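Local coordinates for protein D-alanyl-D-alanine carboxypeptidase DacB2 (Mycobacterium tuberculosis H37Rv, PDB 4RYE) that shows D,D-carboxypeptidase activity on pentapeptide substrates in vitro and probably cleaves the terminal D-Ala-D-Ala of peptidoglycan stem peptides during cell-wall biogenesis, at residues Ile232-Gly237 and Pro244-Gln249; Ala72-Glu77 and Val83-Ser88; Thr90-Leu95 and Phe171-Ala176. All blocks are in the same frame, centred on the assembly; numbering follows the deposited sequence.

Overall arrangement
The three contacts sample two parts of a penicillin-binding, beta-lactamase-like fold. Contact 2 closes first along the chain, followed by contact 3 and then contact 1. Contact 1 sets strand 228-237 of the six-stranded antiparallel sheet against helix 246-259, across the chain's centre from the other two; its centre is about 32 Å from that of contact 2 and about 24 Å from that of contact 3. Contacts 2 and 3 belong to the helix-rich side, with centres about 19 Å apart, and touch where Val-83 CG2 packs 4.0 Å from Leu-94 CD2. Contact 2 joins two parts of the loop between strands 66-68 and 88-90; contact 3 joins helices 91-100 and 169-176. Both lie near, not in, the probable catalytic site.

Contact 1: residues Ile232-Gly237 and Pro244-Gln249; sequences IAMMYG and PTYWDQ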
ATOM      1  N   ILE A 232       0.347  -9.386   4.149  1.00 11.18           N
ATOM      2  CA  ILE A 232      -1.073  -9.640   3.939  1.00 13.27           C
ATOM      3  C   ILE A 232      -1.660  -8.533   3.103  1.00 16.87           C
ATOM      4  O   ILE A 232      -1.093  -7.441   3.013  1.00 14.56           O
ATOM      5  CB  ILE A 232      -1.863  -9.710   5.262  1.00 14.83           C
ATOM      6  CG1 ILE A 232      -1.870  -8.344   5.949  1.00 18.57           C
ATOM      7  CG2 ILE A 232      -1.306 -10.797   6.173  1.00 17.37           C
ATOM      8  CD1 ILE A 232      -2.775  -8.271   7.187  1.00 23.30           C
ATOM      9  N   ALA A 233      -2.791  -8.829   2.476  1.00 12.86           N
ATOM     10  CA  ALA A 233      -3.585  -7.802   1.812  1.00 15.27           C
ATOM     11  C   ALA A 233      -5.047  -8.107   2.055  1.00 15.00           C
ATOM     12  O   ALA A 233      -5.429  -9.266   2.219  1.00 16.31           O
ATOM     13  CB  ALA A 233      -3.274  -7.740   0.320  1.00 12.26           C
HETATM   14  N   MSE A 234      -5.857  -7.062   2.112  1.00 13.25           N
HETATM   15  CA  MSE A 234      -7.274  -7.191   2.382  1.00 15.46           C
HETATM   16  C   MSE A 234      -7.980  -6.195   1.476  1.00 17.51           C
HETATM   17  O   MSE A 234      -7.552  -5.050   1.371  1.00 14.74           O
HETATM   18  CB  MSE A 234      -7.544  -6.860   3.851  1.00 16.88           C
HETATM   19  CG  MSE A 234      -6.950  -7.866   4.817  1.00 21.40           C
HETATM   20 SE   MSE A 234      -6.648  -7.118   6.605  0.79 29.42          SE
HETATM   21  CE  MSE A 234      -8.409  -6.349   6.921  1.00 29.59           C
HETATM   22  N   MSE A 235      -9.034  -6.626   0.793  1.00 16.81           N
HETATM   23  CA  MSE A 235      -9.723  -5.733  -0.132  1.00 16.13           C
HETATM   24  C   MSE A 235     -11.229  -5.743   0.052  1.00 18.36           C
HETATM   25  O   MSE A 235     -11.802  -6.691   0.609  1.00 21.50           O
HETATM   26  CB  MSE A 235      -9.418  -6.102  -1.591  1.00 18.93           C
HETATM   27  CG  MSE A 235      -7.959  -6.293  -1.943  1.00 15.08           C
HETATM   28 SE   MSE A 235      -7.775  -6.398  -3.901  0.76 22.70          SE
HETATM   29  CE  MSE A 235      -7.878  -4.484  -4.322  1.00 17.06           C
ATOM     30  N   TYR A 236     -11.859  -4.679  -0.440  1.00 22.55           N
ATOM     31  CA  TYR A 236     -13.305  -4.621  -0.606  1.00 24.15           C
ATOM     32  C   TYR A 236     -14.086  -4.893   0.678  1.00 27.44           C
ATOM     33  O   TYR A 236     -15.012  -5.709   0.693  1.00 24.53           O
ATOM     34  CB  TYR A 236     -13.741  -5.590  -1.707  1.00 22.63           C
ATOM     35  CG  TYR A 236     -15.035  -5.194  -2.350  1.00 23.35           C
ATOM     36  CD1 TYR A 236     -15.147  -3.988  -3.024  1.00 24.18           C
ATOM     37  CD2 TYR A 236     -16.145  -6.017  -2.286  1.00 27.48           C
ATOM     38  CE1 TYR A 236     -16.337  -3.611  -3.622  1.00 29.79           C
ATOM     39  CE2 TYR A 236     -17.338  -5.654  -2.878  1.00 33.47           C
ATOM     40  CZ  TYR A 236     -17.429  -4.448  -3.544  1.00 36.57           C
ATOM     41  OH  TYR A 236     -18.614  -4.073  -4.138  1.00 37.31           O
ATOM     42  N   GLY A 237     -13.729  -4.195   1.751  1.00 24.74           N
ATOM     43  CA  GLY A 237     -14.352  -4.450   3.035  1.00 22.20           C
ATOM     44  C   GLY A 237     -15.000  -3.239   3.658  1.00 26.14           C
ATOM     45  O   GLY A 237     -14.602  -2.103   3.391  1.00 27.32           O
ATOM     46  N   PRO A 244     -15.370  -6.464  13.875  1.00 37.41           N
ATOM     47  CA  PRO A 244     -13.926  -6.200  13.848  1.00 31.35           C
ATOM     48  C   PRO A 244     -13.616  -5.062  12.884  1.00 30.65           C
ATOM     49  O   PRO A 244     -14.284  -4.950  11.853  1.00 31.34           O
ATOM     50  CB  PRO A 244     -13.337  -7.507  13.307  1.00 31.22           C
ATOM     51  CG  PRO A 244     -14.394  -8.555  13.569  1.00 33.69           C
ATOM     52  CD  PRO A 244     -15.703  -7.832  13.439  1.00 36.62           C
ATOM     53  N   THR A 245     -12.635  -4.228  13.222  1.00 29.21           N
ATOM     54  CA  THR A 245     -12.162  -3.176  12.327  1.00 29.37           C
ATOM     55  C   THR A 245     -11.115  -3.752  11.400  1.00 23.61           C
ATOM     56  O   THR A 245     -10.720  -4.910  11.542  1.00 21.98           O
ATOM     57  CB  THR A 245     -11.494  -2.037  13.109  1.00 31.78           C
ATOM     58  OG1 THR A 245     -10.313  -2.539  13.748  1.00 33.21           O
ATOM     59  CG2 THR A 245     -12.444  -1.469  14.153  1.00 34.78           C
ATOM     60  N   TYR A 246     -10.634  -2.954  10.452  1.00 22.57           N
ATOM     61  CA  TYR A 246      -9.588  -3.443   9.577  1.00 24.17           C
ATOM     62  C   TYR A 246      -8.311  -3.696  10.376  1.00 28.95           C
ATOM     63  O   TYR A 246      -7.551  -4.610  10.059  1.00 25.03           O
ATOM     64  CB  TYR A 246      -9.345  -2.482   8.401  1.00 24.51           C
ATOM     65  CG  TYR A 246      -9.766  -3.051   7.057  1.00 22.59           C
ATOM     66  CD1 TYR A 246     -10.975  -3.730   6.913  1.00 28.28           C
ATOM     67  CD2 TYR A 246      -8.967  -2.899   5.931  1.00 21.49           C
ATOM     68  CE1 TYR A 246     -11.366  -4.255   5.682  1.00 22.83           C
ATOM     69  CE2 TYR A 246      -9.352  -3.416   4.696  1.00 20.37           C
ATOM     70  CZ  TYR A 246     -10.549  -4.093   4.580  1.00 24.37           C
ATOM     71  OH  TYR A 246     -10.938  -4.610   3.358  1.00 25.22           O
ATOM     72  N   TRP A 247      -8.081  -2.905  11.421  1.00 27.34           N
ATOM     73  CA  TRP A 247      -6.876  -3.090  12.230  1.00 23.50           C
ATOM     74  C   TRP A 247      -6.960  -4.403  12.994  1.00 23.19           C
ATOM     75  O   TRP A 247      -5.947  -5.098  13.159  1.00 23.24           O
ATOM     76  CB  TRP A 247      -6.655  -1.930  13.216  1.00 26.98           C
ATOM     77  CG  TRP A 247      -6.562  -0.556  12.586  1.00 30.55           C
ATOM     78  CD1 TRP A 247      -7.313   0.540  12.906  1.00 32.63           C
ATOM     79  CD2 TRP A 247      -5.670  -0.138  11.536  1.00 31.37           C
ATOM     80  NE1 TRP A 247      -6.948   1.609  12.120  1.00 37.14           N
ATOM     81  CE2 TRP A 247      -5.943   1.221  11.273  1.00 35.60           C
ATOM     82  CE3 TRP A 247      -4.674  -0.779  10.794  1.00 30.80           C
ATOM     83  CZ2 TRP A 247      -5.250   1.950  10.302  1.00 38.71           C
ATOM     84  CZ3 TRP A 247      -3.987  -0.053   9.826  1.00 34.90           C
ATOM     85  CH2 TRP A 247      -4.277   1.297   9.594  1.00 32.37           C
ATOM     86  N   ASP A 248      -8.167  -4.724  13.465  1.00 20.19           N
ATOM     87  CA  ASP A 248      -8.438  -5.968  14.180  1.00 26.31           C
ATOM     88  C   ASP A 248      -8.163  -7.179  13.292  1.00 26.38           C
ATOM     89  O   ASP A 248      -7.450  -8.106  13.690  1.00 26.30           O
ATOM     90  CB  ASP A 248      -9.896  -6.015  14.681  1.00 25.44           C
ATOM     91  CG  ASP A 248     -10.149  -5.089  15.864  1.00 32.72           C
ATOM     92  OD1 ASP A 248      -9.208  -4.829  16.643  1.00 40.61           O
ATOM     93  OD2 ASP A 248     -11.303  -4.631  16.021  1.00 30.20           O
ATOM     94  N   GLN A 249      -8.731  -7.171  12.088  1.00 24.07           N
ATOM     95  CA  GLN A 249      -8.615  -8.314  11.191  1.00 22.61           C
ATOM     96  C   GLN A 249      -7.178  -8.498  10.708  1.00 21.29           C
ATOM     97  O   GLN A 249      -6.727  -9.622  10.512  1.00 17.89           O
ATOM     98  CB  GLN A 249      -9.589  -8.194  10.006  1.00 23.96           C
ATOM     99  CG  GLN A 249      -9.333  -9.200   8.883  1.00 18.44           C
ATOM    100  CD  GLN A 249     -10.486  -9.289   7.885  1.00 25.99           C
ATOM    101  OE1 GLN A 249     -11.077  -8.278   7.500  1.00 25.35           O
ATOM    102  NE2 GLN A 249     -10.818 -10.507   7.477  1.00 28.20           N
TER
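Selenomethionine Met-234 sets its terminal methyl on the ring of Tyr-246. CE stands 3.5 Å from the ring centroid and 7° off the normal, a CH-pi contact over the middle of the face. The bend at chi3 (51°) turns CE to the ring and leaves SE farther above the same face, at 5.0 Å from the centroid, as a more distant Met-aromatic contact. Gln-249 passes on another side of the methyl, with CG 3.6 Å and OE1 3.3 Å from Met-234 CE; this oxygen accepts a hydrogen bond from Ala-20 N. Met-234 and Tyr-246 join strand 228-237 of the central antiparallel sheet to the start of helix 246-259, which packs on it as the C-terminal helix does in the penicillin-binding, beta-lactamase-like fold. Beyond the methyl, Tyr-246 reaches the strand where Tyr-236 and Gly-237 both face Lys-217 in a G1 beta bulge. Tyr-246 OH lies 3.4 Å from Gly-237 CA and makes a weak hydrogen bond to Lys-217 O. The helix start carrying the tyrosine is fixed by a capping box: Asp-248 N donates to Thr-245 OG1 at 3.1 Å, while Thr-245 N points almost straight (177°) at Asp-248 OD2.

Contact 2: residues Ala72-Glu77 and Val83-Ser88; sequences ADTQAE and VKPGRS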
ATOM      1  N   ALA A  72      -1.915  22.366 -11.089  1.00 32.28           N
ATOM      2  CA  ALA A  72      -2.557  21.080 -11.365  1.00 39.09           C
ATOM      3  C   ALA A  72      -2.198  20.002 -10.339  1.00 41.43           C
ATOM      4  O   ALA A  72      -3.021  19.137 -10.017  1.00 45.12           O
ATOM      5  CB  ALA A  72      -2.214  20.610 -12.769  1.00 40.77           C
ATOM      6  N   ASP A  73      -0.970  20.055  -9.826  1.00 39.11           N
ATOM      7  CA  ASP A  73      -0.494  19.072  -8.850  1.00 37.99           C
ATOM      8  C   ASP A  73      -1.286  19.117  -7.544  1.00 36.27           C
ATOM      9  O   ASP A  73      -1.270  18.165  -6.778  1.00 37.35           O
ATOM     10  CB  ASP A  73       0.986  19.309  -8.523  1.00 35.66           C
ATOM     11  CG  ASP A  73       1.891  19.118  -9.719  1.00 34.36           C
ATOM     12  OD1 ASP A  73       1.467  18.432 -10.671  1.00 36.53           O
ATOM     13  OD2 ASP A  73       3.031  19.636  -9.700  1.00 29.06           O
ATOM     14  N   THR A  74      -1.963  20.234  -7.295  1.00 36.95           N
ATOM     15  CA  THR A  74      -2.539  20.511  -5.979  1.00 39.88           C
ATOM     16  C   THR A  74      -4.063  20.468  -5.953  1.00 45.14           C
ATOM     17  O   THR A  74      -4.676  20.905  -4.978  1.00 46.26           O
ATOM     18  CB  THR A  74      -2.097  21.903  -5.468  1.00 40.50           C
ATOM     19  OG1 THR A  74      -2.660  22.928  -6.301  1.00 38.09           O
ATOM     20  CG2 THR A  74      -0.585  22.018  -5.481  1.00 40.11           C
ATOM     21  N   GLN A  75      -4.674  19.930  -7.004  1.00 45.50           N
ATOM     22  CA  GLN A  75      -6.124  20.048  -7.168  1.00 50.72           C
ATOM     23  C   GLN A  75      -6.948  18.776  -6.955  1.00 47.52           C
ATOM     24  O   GLN A  75      -8.168  18.797  -7.118  1.00 46.78           O
ATOM     25  CB  GLN A  75      -6.466  20.659  -8.531  1.00 58.53           C
ATOM     26  CG  GLN A  75      -6.185  22.149  -8.633  1.00 64.94           C
ATOM     27  CD  GLN A  75      -6.644  22.736  -9.954  1.00 73.33           C
ATOM     28  OE1 GLN A  75      -5.831  23.046 -10.824  1.00 75.19           O
ATOM     29  NE2 GLN A  75      -7.954  22.897 -10.108  1.00 78.04           N
ATOM     30  N   ALA A  76      -6.305  17.676  -6.586  1.00 42.63           N
ATOM     31  CA  ALA A  76      -7.060  16.456  -6.313  1.00 42.37           C
ATOM     32  C   ALA A  76      -7.735  16.539  -4.948  1.00 38.92           C
ATOM     33  O   ALA A  76      -7.312  17.308  -4.085  1.00 32.98           O
ATOM     34  CB  ALA A  76      -6.168  15.242  -6.390  1.00 40.65           C
ATOM     35  N   GLU A  77      -8.788  15.750  -4.753  1.00 42.79           N
ATOM     36  CA  GLU A  77      -9.437  15.670  -3.450  1.00 45.31           C
ATOM     37  C   GLU A  77      -8.468  15.115  -2.395  1.00 39.61           C
ATOM     38  O   GLU A  77      -7.469  14.476  -2.725  1.00 33.77           O
ATOM     39  CB  GLU A  77     -10.704  14.810  -3.531  1.00 50.24           C
ATOM     40  CG  GLU A  77     -10.452  13.368  -3.949  1.00 53.50           C
ATOM     41  CD  GLU A  77     -11.727  12.538  -4.026  1.00 57.35           C
ATOM     42  OE1 GLU A  77     -12.079  11.890  -3.014  1.00 56.53           O
ATOM     43  OE2 GLU A  77     -12.365  12.520  -5.101  1.00 59.67           O
ATOM     44  N   VAL A  83       0.969  19.996  -0.444  1.00 25.50           N
ATOM     45  CA  VAL A  83       1.729  20.555  -1.564  1.00 25.31           C
ATOM     46  C   VAL A  83       1.133  21.899  -1.996  1.00 28.77           C
ATOM     47  O   VAL A  83      -0.089  22.044  -2.099  1.00 28.75           O
ATOM     48  CB  VAL A  83       1.734  19.584  -2.757  1.00 24.07           C
ATOM     49  CG1 VAL A  83       2.355  20.233  -3.997  1.00 24.30           C
ATOM     50  CG2 VAL A  83       2.457  18.302  -2.381  1.00 22.46           C
ATOM     51  N   LYS A  84       1.990  22.890  -2.222  1.00 28.61           N
ATOM     52  CA  LYS A  84       1.527  24.216  -2.626  1.00 32.24           C
ATOM     53  C   LYS A  84       2.208  24.661  -3.920  1.00 36.08           C
ATOM     54  O   LYS A  84       3.399  24.422  -4.108  1.00 28.52           O
ATOM     55  CB  LYS A  84       1.744  25.231  -1.497  1.00 35.49           C
ATOM     56  CG  LYS A  84       0.916  24.913  -0.255  1.00 38.40           C
ATOM     57  CD  LYS A  84       1.158  25.900   0.866  1.00 44.32           C
ATOM     58  CE  LYS A  84       0.197  25.639   2.027  1.00 52.63           C
ATOM     59  NZ  LYS A  84      -0.045  26.860   2.852  1.00 58.95           N
ATOM     60  N   PRO A  85       1.447  25.300  -4.828  1.00 32.99           N
ATOM     61  CA  PRO A  85       2.006  25.623  -6.149  1.00 34.96           C
ATOM     62  C   PRO A  85       3.115  26.664  -6.091  1.00 31.60           C
ATOM     63  O   PRO A  85       2.983  27.660  -5.378  1.00 32.88           O
ATOM     64  CB  PRO A  85       0.802  26.182  -6.916  1.00 34.60           C
ATOM     65  CG  PRO A  85      -0.127  26.696  -5.847  1.00 36.53           C
ATOM     66  CD  PRO A  85       0.039  25.719  -4.705  1.00 37.12           C
ATOM     67  N   GLY A  86       4.193  26.427  -6.837  1.00 31.85           N
ATOM     68  CA  GLY A  86       5.326  27.338  -6.867  1.00 31.86           C
ATOM     69  C   GLY A  86       6.368  26.994  -5.819  1.00 30.87           C
ATOM     70  O   GLY A  86       7.459  27.577  -5.788  1.00 31.45           O
ATOM     71  N   ARG A  87       6.022  26.047  -4.950  1.00 29.65           N
ATOM     72  CA  ARG A  87       6.938  25.595  -3.914  1.00 34.47           C
ATOM     73  C   ARG A  87       7.748  24.388  -4.390  1.00 32.01           C
ATOM     74  O   ARG A  87       7.278  23.565  -5.189  1.00 27.24           O
ATOM     75  CB  ARG A  87       6.186  25.260  -2.615  1.00 31.38           C
ATOM     76  CG  ARG A  87       5.814  26.480  -1.753  1.00 35.28           C
ATOM     77  CD  ARG A  87       4.774  27.388  -2.425  1.00 38.45           C
ATOM     78  NE  ARG A  87       3.996  28.164  -1.459  1.00 40.06           N
ATOM     79  CZ  ARG A  87       2.851  28.776  -1.746  1.00 45.14           C
ATOM     80  NH1 ARG A  87       2.356  28.699  -2.973  1.00 41.65           N
ATOM     81  NH2 ARG A  87       2.197  29.459  -0.810  1.00 48.25           N
ATOM     82  N   SER A  88       8.975  24.288  -3.891  1.00 29.44           N
ATOM     83  CA  SER A  88       9.873  23.202  -4.262  1.00 30.74           C
ATOM     84  C   SER A  88       9.790  22.052  -3.258  1.00 29.45           C
ATOM     85  O   SER A  88       9.684  22.285  -2.053  1.00 25.61           O
ATOM     86  CB  SER A  88      11.304  23.740  -4.331  1.00 39.31           C
ATOM     87  OG  SER A  88      12.181  22.769  -4.854  1.00 44.47           O
TER
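Thr-74 lays its methyl over the chain at Val-83 and Pro-85. CG2 comes within 3.4 Å of Val-83 O and 3.7 Å of Val-83 CG1, so that one methyl meets both the carbonyl and a branch of the same residue. The two side chains meet at a slant. Pro-85 adds its CD, 3.8 Å from Thr-74 CG2, the side chains of proline and threonine crossing at about a right angle. The division of labour within Thr-74 follows from chi1 (66°): OG1 sits between the backbone N and the carbonyl carbon and bonds to Val-71 O, while CG2, opposite the carbonyl carbon, is turned to the other segment. Across this interface the contact is therefore van der Waals packing, and the hydroxyl is engaged within its own part of the chain. Both segments belong to the long excursion between strands 66-68 and 88-90, which pair as a small antiparallel sheet; the packing joins two parts of this connection beside helix 104-113. Val-83 touches Thr-109 of that helix, and its N donates to Asp-105 OD2; Asp-73 OD2, next to Thr-74, is hydrogen-bonded to His-112 ND1 of the same helix. Pro-85 and Gly-86 are the two central residues of a type II beta turn from Lys-84 to Arg-87, closed by Arg-87 N to Lys-84 O at 3.2 Å, with Gly-86 in its positive-phi position (91°). Arg-87 folds back over the turn, its NH1 donating to Pro-85 O at 2.7 Å with that oxygen practically in the guanidinium plane. Lys-84 CB lies over one face of this guanidinium, 3.5 Å above the plane and displaced toward the rim. Pro-85, Gly-86 and Arg-87 also touch a crystal neighbour.

Contact 3: residues Thr90-Leu95 and Phe171-Ala176; sequences TARQLL and FAQITA
The guanidinium of Arg-92 lies with one face against Ile-174 and its edge turned to Gln-173 and a water. CG1 of Ile-174 rests over the face, 3.7 Å from both Arg-92 NE and Arg-92 NH2, and so covers a charged but flat group with an aliphatic branch. At the rim, Gln-173 OE1 lies near the guanidinium plane and receives a weak hydrogen bond from Arg-92 NH2 at 3.4 Å. The amide of Gln-173 is inclined by 38° to the guanidinium. A water in the guanidinium plane accepts from Arg-92 NH1 at 2.9 Å and also lies beside Gln-173 OE1, though at a separation so short that this second link is doubtful. Arg-92 gets there by a bend at chi2 (58°), whereas Gln-173 stretches out to meet it. The stronger partners of the arginine lie just beyond: NE forms a salt bridge with Asp-96 and NH2 with Glu-177, two carboxylates that probably limit its rotation and offset its charge. Deeper in the interface Leu-95 CB packs 4.1 Å from Ile-174 CD1. The segments belong to helices 91-100 and 169-176 of the helix-rich part of this penicillin-binding fold; the axes of 91-95 and 171-176 approach to 11.6 Å at a crossing angle of -47°, a separation spanned by side chains. Ile-174 also touches Leu-99 and Leu-100 on helix 91-100. Leu-95 also touches Ala-54 and Leu-58 of helix 50-60, the helix begun by Lys-50, the probable proton acceptor, whose side chain is about 8 Å from that of Leu-95. Arg-92 itself sits in the first turn of its helix, where Thr-90 and Gln-93 make a capping box: Gln-93 N donates to Thr-90 OG1 at 3.0 Å, and Thr-90 N to Gln-93 OE1 at 2.8 Å from above the amide plane.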
ATOM      1  N   THR A  90      11.367  17.812  -2.514  1.00 21.58           N
ATOM      2  CA  THR A  90      12.216  16.703  -2.947  1.00 21.44           C
ATOM      3  C   THR A  90      11.377  15.454  -3.153  1.00 20.98           C
ATOM      4  O   THR A  90      10.268  15.330  -2.608  1.00 18.93           O
ATOM      5  CB  THR A  90      13.309  16.367  -1.922  1.00 22.24           C
ATOM      6  OG1 THR A  90      12.691  15.879  -0.725  1.00 22.51           O
ATOM      7  CG2 THR A  90      14.147  17.589  -1.600  1.00 22.47           C
ATOM      8  N   ALA A  91      11.906  14.523  -3.939  1.00 19.54           N
ATOM      9  CA  ALA A  91      11.266  13.223  -4.109  1.00 20.36           C
ATOM     10  C   ALA A  91      11.050  12.541  -2.764  1.00 19.23           C
ATOM     11  O   ALA A  91      10.024  11.907  -2.553  1.00 20.50           O
ATOM     12  CB  ALA A  91      12.097  12.334  -5.024  1.00 17.43           C
ATOM     13  N   ARG A  92      12.022  12.660  -1.861  1.00 20.82           N
ATOM     14  CA  ARG A  92      11.909  12.034  -0.542  1.00 19.83           C
ATOM     15  C   ARG A  92      10.732  12.640   0.222  1.00 20.18           C
ATOM     16  O   ARG A  92       9.904  11.917   0.782  1.00 21.41           O
ATOM     17  CB  ARG A  92      13.206  12.199   0.264  1.00 20.72           C
ATOM     18  CG  ARG A  92      13.126  11.681   1.710  1.00 18.62           C
ATOM     19  CD  ARG A  92      12.750  10.205   1.719  1.00 22.99           C
ATOM     20  NE  ARG A  92      12.546   9.644   3.054  1.00 26.07           N
ATOM     21  CZ  ARG A  92      13.470   8.953   3.722  1.00 32.25           C
ATOM     22  NH1 ARG A  92      14.673   8.753   3.190  1.00 29.08           N
ATOM     23  NH2 ARG A  92      13.197   8.466   4.923  1.00 30.89           N
ATOM     24  N   GLN A  93      10.653  13.964   0.222  1.00 20.52           N
ATOM     25  CA  GLN A  93       9.559  14.657   0.891  1.00 21.24           C
ATOM     26  C   GLN A  93       8.227  14.197   0.321  1.00 24.70           C
ATOM     27  O   GLN A  93       7.280  13.968   1.065  1.00 18.47           O
ATOM     28  CB  GLN A  93       9.702  16.177   0.746  1.00 20.84           C
ATOM     29  CG  GLN A  93      10.792  16.791   1.619  1.00 21.28           C
ATOM     30  CD  GLN A  93      11.190  18.195   1.191  1.00 24.01           C
ATOM     31  OE1 GLN A  93      10.868  18.650   0.092  1.00 22.36           O
ATOM     32  NE2 GLN A  93      11.895  18.891   2.069  1.00 27.70           N
ATOM     33  N   LEU A  94       8.158  14.055  -1.000  1.00 20.24           N
ATOM     34  CA  LEU A  94       6.906  13.657  -1.636  1.00 22.89           C
ATOM     35  C   LEU A  94       6.571  12.205  -1.317  1.00 19.84           C
ATOM     36  O   LEU A  94       5.399  11.868  -1.122  1.00 17.84           O
ATOM     37  CB  LEU A  94       6.936  13.918  -3.151  1.00 17.40           C
ATOM     38  CG  LEU A  94       7.002  15.389  -3.600  1.00 21.38           C
ATOM     39  CD1 LEU A  94       7.166  15.521  -5.121  1.00 18.66           C
ATOM     40  CD2 LEU A  94       5.766  16.132  -3.140  1.00 19.31           C
ATOM     41  N   LEU A  95       7.594  11.350  -1.241  1.00 15.89           N
ATOM     42  CA  LEU A  95       7.384   9.940  -0.903  1.00 17.64           C
ATOM     43  C   LEU A  95       6.907   9.766   0.545  1.00 20.14           C
ATOM     44  O   LEU A  95       6.081   8.892   0.828  1.00 18.90           O
ATOM     45  CB  LEU A  95       8.654   9.112  -1.149  1.00 16.54           C
ATOM     46  CG  LEU A  95       8.926   8.757  -2.607  1.00 22.08           C
ATOM     47  CD1 LEU A  95      10.349   8.241  -2.784  1.00 23.66           C
ATOM     48  CD2 LEU A  95       7.929   7.716  -3.064  1.00 23.14           C
ATOM     49  N   PHE A 171      12.242   2.277   0.860  1.00 15.72           N
ATOM     50  CA  PHE A 171      10.817   2.041   1.075  1.00 16.64           C
ATOM     51  C   PHE A 171      10.585   1.457   2.459  1.00 14.60           C
ATOM     52  O   PHE A 171       9.699   1.914   3.196  1.00 16.26           O
ATOM     53  CB  PHE A 171      10.211   1.112   0.015  1.00 13.31           C
ATOM     54  CG  PHE A 171       8.727   0.889   0.198  1.00 13.95           C
ATOM     55  CD1 PHE A 171       8.255  -0.129   1.018  1.00 19.13           C
ATOM     56  CD2 PHE A 171       7.806   1.718  -0.431  1.00 15.97           C
ATOM     57  CE1 PHE A 171       6.882  -0.325   1.216  1.00 17.84           C
ATOM     58  CE2 PHE A 171       6.426   1.532  -0.254  1.00 13.90           C
ATOM     59  CZ  PHE A 171       5.966   0.500   0.576  1.00 17.20           C
ATOM     60  N   ALA A 172      11.359   0.429   2.803  1.00 18.39           N
ATOM     61  CA  ALA A 172      11.228  -0.213   4.113  1.00 18.69           C
ATOM     62  C   ALA A 172      11.420   0.787   5.246  1.00 18.66           C
ATOM     63  O   ALA A 172      10.733   0.717   6.275  1.00 19.78           O
ATOM     64  CB  ALA A 172      12.208  -1.375   4.248  1.00 17.43           C
ATOM     65  N   GLN A 173      12.340   1.726   5.067  1.00 17.68           N
ATOM     66  CA  GLN A 173      12.563   2.756   6.082  1.00 19.36           C
ATOM     67  C   GLN A 173      11.351   3.677   6.210  1.00 19.82           C
ATOM     68  O   GLN A 173      10.865   3.923   7.318  1.00 17.81           O
ATOM     69  CB  GLN A 173      13.812   3.579   5.756  1.00 21.66           C
ATOM     70  CG  GLN A 173      14.152   4.632   6.813  1.00 23.30           C
ATOM     71  CD  GLN A 173      15.453   5.349   6.525  1.00 28.28           C
ATOM     72  OE1 GLN A 173      15.556   6.103   5.558  1.00 27.10           O
ATOM     73  NE2 GLN A 173      16.462   5.106   7.358  1.00 27.33           N
ATOM     74  N   ILE A 174      10.864   4.175   5.075  1.00 17.57           N
ATOM     75  CA  ILE A 174       9.751   5.130   5.074  1.00 19.68           C
ATOM     76  C   ILE A 174       8.467   4.533   5.644  1.00 19.71           C
ATOM     77  O   ILE A 174       7.828   5.130   6.510  1.00 20.51           O
ATOM     78  CB  ILE A 174       9.467   5.669   3.656  1.00 21.73           C
ATOM     79  CG1 ILE A 174      10.655   6.501   3.160  1.00 17.16           C
ATOM     80  CG2 ILE A 174       8.192   6.524   3.646  1.00 21.34           C
ATOM     81  CD1 ILE A 174      10.599   6.795   1.661  1.00 22.97           C
ATOM     82  N   THR A 175       8.093   3.350   5.166  1.00 18.83           N
ATOM     83  CA  THR A 175       6.817   2.750   5.556  1.00 20.02           C
ATOM     84  C   THR A 175       6.785   2.473   7.067  1.00 25.60           C
ATOM     85  O   THR A 175       5.713   2.404   7.690  1.00 25.51           O
ATOM     86  CB  THR A 175       6.502   1.488   4.695  1.00 16.91           C
ATOM     87  OG1 THR A 175       5.125   1.114   4.859  1.00 22.29           O
ATOM     88  CG2 THR A 175       7.410   0.314   5.068  1.00 18.57           C
ATOM     89  N   ALA A 176       7.970   2.370   7.664  1.00 16.19           N
ATOM     90  CA  ALA A 176       8.086   2.117   9.097  1.00 22.10           C
ATOM     91  C   ALA A 176       8.342   3.373   9.960  1.00 23.10           C
ATOM     92  O   ALA A 176       8.257   3.293  11.190  1.00 22.65           O
ATOM     93  CB  ALA A 176       9.153   1.055   9.365  1.00 20.45           C
TER
HETATM   94  O   HOH W   1      17.116   7.696   4.422  1.00 30.31           O